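Local coordinates for protein proteolytically activated form of PPO4 Tyrosinase (Agaricus bisporus var. bisporus H97, PDB 4OUA) that is a copper-containing oxidase that probably hydroxylates monophenols and oxidises the resulting o-diphenols to o-quinones, the initial step of melanin synthesis, at residues G54-P59 / P87-V92; F60-K65 / G309-A314. One frame throughout, in Å; residues are numbered along the deposited sequence.

Contacts 1 and 2 share one continuous piece of chain. Residues 54-59 run straight into 60-65 in the loop between helices 49-54 and 86-109. Contact 1 is fully buried and joins this loop to helix 86-109 by way of a copper ion. Contact 2 is only partly buried, its centre about 19 Å from the centre of the chain, against about 9 Å for contact 1, and joins the loop to a turn between strands 304-305 and 318-319. Metal coordination dominates the first; the second is apolar packing of one methionine against backbone. The two meet where I55 packs on W63, and a sodium ion lies beside their junction.

Contact 1: residues G54-P59 / P87-V92; sequences GIHGLP and PTWHRV. With NA (sodium ion), chain E; CU1 (copper (I) ion), chain C.
H56 and H90 are the nearest residues of the two backbones, their CA atoms 9.2 Å apart. H56 sits in the irregular chain after helix 49-54. H90 is in the first turns of helix 86-109. The two side chains span this distance and share a copper ion, bound by H56 NE2 and H90 NE2, each at 2.1 Å. The two rings meet rim to rim, with their planes at 71°. H56 reaches the metal with CG anti to its backbone N (chi1 -164°), while H90 CG lies beside its own backbone N (chi1 -72°). The remaining ring nitrogens are held by backbone carbonyls, ND1 of H56 by A269 O and ND1 of H90 by F86 O, and these bonds limit how each ring can turn. The W89 side chain runs obliquely across those of I55 and H56. Its CZ2 is 4.1 Å from I55 CG2, and its CZ3 comes near H56 CD2. Its CE3 lies over one face of the H90 ring, while its NE1 bonds to E326 O. On the far side of H56 the loop folds round a sodium ion, held by the carbonyls of G54, G57 and P59 and by two waters; G54 O is at 2.0 Å. H81 completes the histidine triad, and a water lies 2.4 Å from the copper. This is the CuA half of the dinuclear type-3 copper centre of tyrosinases.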
# COMPACT_ATOMS: atom_id res chain seq x y z
N GLY A 54 -7.34 9.54 -1.27
CA GLY A 54 -8.65 9.78 -1.84
C GLY A 54 -8.83 9.07 -3.17
O GLY A 54 -9.95 8.83 -3.60
N ILE A 55 -7.72 8.73 -3.82
CA ILE A 55 -7.78 8.02 -5.09
C ILE A 55 -8.47 6.67 -4.95
O ILE A 55 -9.27 6.27 -5.79
CB ILE A 55 -6.38 7.81 -5.69
CG1 ILE A 55 -5.71 9.15 -5.97
CG2 ILE A 55 -6.46 6.97 -6.96
CD1 ILE A 55 -4.29 9.03 -6.47
N HIS A 56 -8.15 5.97 -3.86
CA HIS A 56 -8.68 4.63 -3.61
C HIS A 56 -10.21 4.63 -3.60
O HIS A 56 -10.84 3.98 -4.43
CB HIS A 56 -8.14 4.10 -2.28
CG HIS A 56 -8.32 2.62 -2.10
ND1 HIS A 56 -9.35 2.08 -1.37
CD2 HIS A 56 -7.59 1.58 -2.56
CE1 HIS A 56 -9.25 0.76 -1.38
NE2 HIS A 56 -8.19 0.43 -2.09
N GLY A 57 -10.80 5.36 -2.66
CA GLY A 57 -12.24 5.43 -2.54
C GLY A 57 -12.77 6.85 -2.62
O GLY A 57 -12.56 7.54 -3.61
N LEU A 58 -13.45 7.29 -1.56
CA LEU A 58 -13.94 8.66 -1.48
C LEU A 58 -12.78 9.64 -1.33
O LEU A 58 -11.74 9.30 -0.76
CB LEU A 58 -14.92 8.81 -0.32
CG LEU A 58 -16.29 8.16 -0.47
CD1 LEU A 58 -17.06 8.23 0.83
CD2 LEU A 58 -17.07 8.84 -1.59
N PRO A 59 -12.95 10.87 -1.85
CA PRO A 59 -14.17 11.27 -2.56
C PRO A 59 -14.19 10.74 -3.99
O PRO A 59 -13.16 10.33 -4.51
CB PRO A 59 -14.08 12.80 -2.55
CG PRO A 59 -12.61 13.07 -2.55
CD PRO A 59 -11.99 11.97 -1.72
N PRO A 87 -4.12 -6.62 -8.79
CA PRO A 87 -2.69 -6.61 -8.49
C PRO A 87 -1.94 -5.45 -9.16
O PRO A 87 -1.16 -4.77 -8.50
CB PRO A 87 -2.20 -7.96 -9.03
CG PRO A 87 -3.42 -8.82 -9.02
CD PRO A 87 -4.55 -7.91 -9.37
N THR A 88 -2.18 -5.24 -10.45
CA THR A 88 -1.42 -4.24 -11.20
C THR A 88 -1.81 -2.81 -10.84
O THR A 88 -0.95 -1.93 -10.77
CB THR A 88 -1.59 -4.43 -12.73
OG1 THR A 88 -2.98 -4.38 -13.07
CG2 THR A 88 -1.01 -5.76 -13.16
N TRP A 89 -3.10 -2.58 -10.61
CA TRP A 89 -3.57 -1.23 -10.29
C TRP A 89 -2.99 -0.75 -8.97
O TRP A 89 -2.69 0.43 -8.81
CB TRP A 89 -5.10 -1.18 -10.24
CG TRP A 89 -5.62 0.21 -9.98
CD1 TRP A 89 -6.01 1.13 -10.91
CD2 TRP A 89 -5.81 0.83 -8.70
NE1 TRP A 89 -6.43 2.28 -10.28
CE2 TRP A 89 -6.31 2.12 -8.93
CE3 TRP A 89 -5.59 0.41 -7.38
CZ2 TRP A 89 -6.61 3.00 -7.89
CZ3 TRP A 89 -5.89 1.29 -6.35
CH2 TRP A 89 -6.39 2.57 -6.62
N HIS A 90 -2.85 -1.67 -8.02
CA HIS A 90 -2.35 -1.32 -6.70
C HIS A 90 -0.83 -1.19 -6.69
O HIS A 90 -0.26 -0.47 -5.87
CB HIS A 90 -2.82 -2.34 -5.66
CG HIS A 90 -4.28 -2.25 -5.34
ND1 HIS A 90 -5.26 -2.67 -6.21
CD2 HIS A 90 -4.92 -1.75 -4.25
CE1 HIS A 90 -6.45 -2.45 -5.66
NE2 HIS A 90 -6.27 -1.90 -4.48
N ARG A 91 -0.17 -1.90 -7.61
CA ARG A 91 1.28 -1.80 -7.74
C ARG A 91 1.70 -0.38 -8.08
O ARG A 91 2.63 0.16 -7.50
CB ARG A 91 1.79 -2.77 -8.80
CG ARG A 91 3.17 -2.41 -9.34
CD ARG A 91 3.87 -3.62 -9.94
NE ARG A 91 4.30 -4.55 -8.90
CZ ARG A 91 4.89 -5.71 -9.14
NH1 ARG A 91 5.13 -6.09 -10.39
NH2 ARG A 91 5.25 -6.50 -8.13
N VAL A 92 0.99 0.22 -9.04
CA VAL A 92 1.29 1.57 -9.47
C VAL A 92 0.67 2.59 -8.52
O VAL A 92 1.05 3.76 -8.50
CB VAL A 92 0.79 1.81 -10.91
CG1 VAL A 92 -0.72 1.62 -10.99
CG2 VAL A 92 1.19 3.20 -11.40
NA NA E . -11.49 9.08 -4.94
CU CU1 C . -7.81 -1.24 -3.24
O HOH W 1 -8.17 -2.37 -1.13
O HOH W 2 -9.90 10.25 -6.26
O HOH W 3 -12.19 8.45 -6.91

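Contact 2: residues F60-K65 / G309-A314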
# COMPACT_ATOMS: atom_id res chain seq x y z
N PHE A 60 -15.36 10.75 -4.62
CA PHE A 60 -15.49 10.28 -5.99
C PHE A 60 -15.16 11.39 -6.98
O PHE A 60 -16.04 11.88 -7.69
CB PHE A 60 -16.89 9.74 -6.24
CG PHE A 60 -17.25 8.55 -5.39
CD1 PHE A 60 -16.27 7.77 -4.82
CD2 PHE A 60 -18.58 8.22 -5.17
CE1 PHE A 60 -16.59 6.68 -4.04
CE2 PHE A 60 -18.91 7.14 -4.39
CZ PHE A 60 -17.92 6.36 -3.82
N THR A 61 -13.89 11.79 -7.02
CA THR A 61 -13.44 12.86 -7.90
C THR A 61 -12.18 12.46 -8.65
O THR A 61 -11.37 11.68 -8.15
CB THR A 61 -13.18 14.16 -7.13
OG1 THR A 61 -12.15 13.94 -6.15
CG2 THR A 61 -14.44 14.64 -6.42
N PRO A 62 -12.00 13.00 -9.87
CA PRO A 62 -10.81 12.77 -10.69
C PRO A 62 -9.54 13.26 -10.01
O PRO A 62 -9.57 14.28 -9.32
CB PRO A 62 -11.09 13.58 -11.96
CG PRO A 62 -12.57 13.77 -11.98
CD PRO A 62 -12.97 13.88 -10.54
N TRP A 63 -8.43 12.55 -10.20
CA TRP A 63 -7.17 12.92 -9.56
C TRP A 63 -6.12 13.36 -10.57
O TRP A 63 -5.72 12.59 -11.44
CB TRP A 63 -6.64 11.75 -8.72
CG TRP A 63 -5.35 12.07 -8.03
CD1 TRP A 63 -5.20 12.68 -6.82
CD2 TRP A 63 -4.03 11.79 -8.50
NE1 TRP A 63 -3.87 12.80 -6.51
CE2 TRP A 63 -3.13 12.26 -7.53
CE3 TRP A 63 -3.52 11.18 -9.66
CZ2 TRP A 63 -1.75 12.14 -7.67
CZ3 TRP A 63 -2.15 11.07 -9.80
CH2 TRP A 63 -1.28 11.54 -8.81
N ALA A 64 -5.67 14.60 -10.43
CA ALA A 64 -4.63 15.16 -11.30
C ALA A 64 -5.02 15.07 -12.77
O ALA A 64 -4.20 14.71 -13.62
CB ALA A 64 -3.31 14.45 -11.05
N LYS A 65 -6.27 15.40 -13.07
CA LYS A 65 -6.76 15.36 -14.44
C LYS A 65 -6.77 16.76 -15.05
O LYS A 65 -7.14 17.73 -14.39
CB LYS A 65 -8.16 14.75 -14.50
CG LYS A 65 -8.26 13.37 -13.86
CD LYS A 65 -7.33 12.37 -14.55
CE LYS A 65 -7.71 12.17 -16.00
NZ LYS A 65 -6.80 11.22 -16.69
N GLY A 309 -17.14 -2.19 -10.31
CA GLY A 309 -17.23 -0.88 -10.93
C GLY A 309 -16.33 0.13 -10.24
O GLY A 309 -16.36 0.27 -9.02
N SER A 310 -15.51 0.82 -11.02
CA SER A 310 -14.61 1.84 -10.49
C SER A 310 -14.61 3.05 -11.41
O SER A 310 -15.16 2.99 -12.51
CB SER A 310 -13.20 1.28 -10.32
OG SER A 310 -12.63 0.98 -11.58
N MET A 311 -13.99 4.14 -10.99
CA MET A 311 -14.03 5.36 -11.80
C MET A 311 -13.24 5.20 -13.10
O MET A 311 -13.29 6.06 -13.98
CB MET A 311 -13.51 6.55 -10.98
CG MET A 311 -13.44 7.89 -11.73
SD MET A 311 -12.83 9.27 -10.72
CE MET A 311 -14.33 9.75 -9.84
N GLY A 312 -12.52 4.09 -13.23
CA GLY A 312 -11.81 3.81 -14.46
C GLY A 312 -12.67 3.00 -15.41
O GLY A 312 -12.66 3.22 -16.62
N PHE A 313 -13.41 2.05 -14.86
CA PHE A 313 -14.24 1.16 -15.66
C PHE A 313 -15.64 0.99 -15.08
O PHE A 313 -15.79 0.68 -13.90
CB PHE A 313 -13.57 -0.21 -15.79
CG PHE A 313 -12.11 -0.15 -16.12
CD1 PHE A 313 -11.69 0.12 -17.41
CD2 PHE A 313 -11.16 -0.37 -15.13
CE1 PHE A 313 -10.34 0.17 -17.71
CE2 PHE A 313 -9.81 -0.32 -15.43
CZ PHE A 313 -9.40 -0.05 -16.72
N ALA A 314 -16.65 1.18 -15.92
CA ALA A 314 -18.03 0.94 -15.52
C ALA A 314 -18.30 -0.56 -15.47
O ALA A 314 -17.61 -1.34 -16.14
CB ALA A 314 -18.99 1.62 -16.47
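A beta turn at 310-313, between the two short antiparallel strands 304-305 and 318-319, sends the M311 side chain onto the loop 60-65. S310 N bonds to F313 O, and a weak F313 N to S310 O bond closes the turn. M311 and G312 occupy its corners. The M311 side chain makes the whole contact from its side. It is extended through the first two torsions (chi1 177°, chi2 179°) and bends at the sulfur (chi3 -82°), which lays the methyl group against the backbone of F60 and T61. CE lies over the flat face of the peptide joining them, 3.4 Å from F60 C and 3.5 Å from T61 N. The sulfur sits over the next peptide, with SD 3.8 Å from T61 O and 3.9 Å from P62 N. Two apolar groups border the methyl: F60 CB and P62 CD, each 4.4 Å from CE. V72 and Y78 also touch the M311 side chain, and the M311 backbone is hydrogen-bonded to G77. With an alanine in place of M311, the F60-T61 and T61-P62 peptides would probably lose their apolar cover, and a gap would open between turn and loop. Further along the loop, W63 turns inward to Y46 and helix 49-54, and K65 forms a salt bridge with E326. The arrangement is van der Waals packing of a methionine from a hairpin-like turn on the loop that follows the first copper-binding histidine, in a partly buried region away from the centre of the tyrosinase fold.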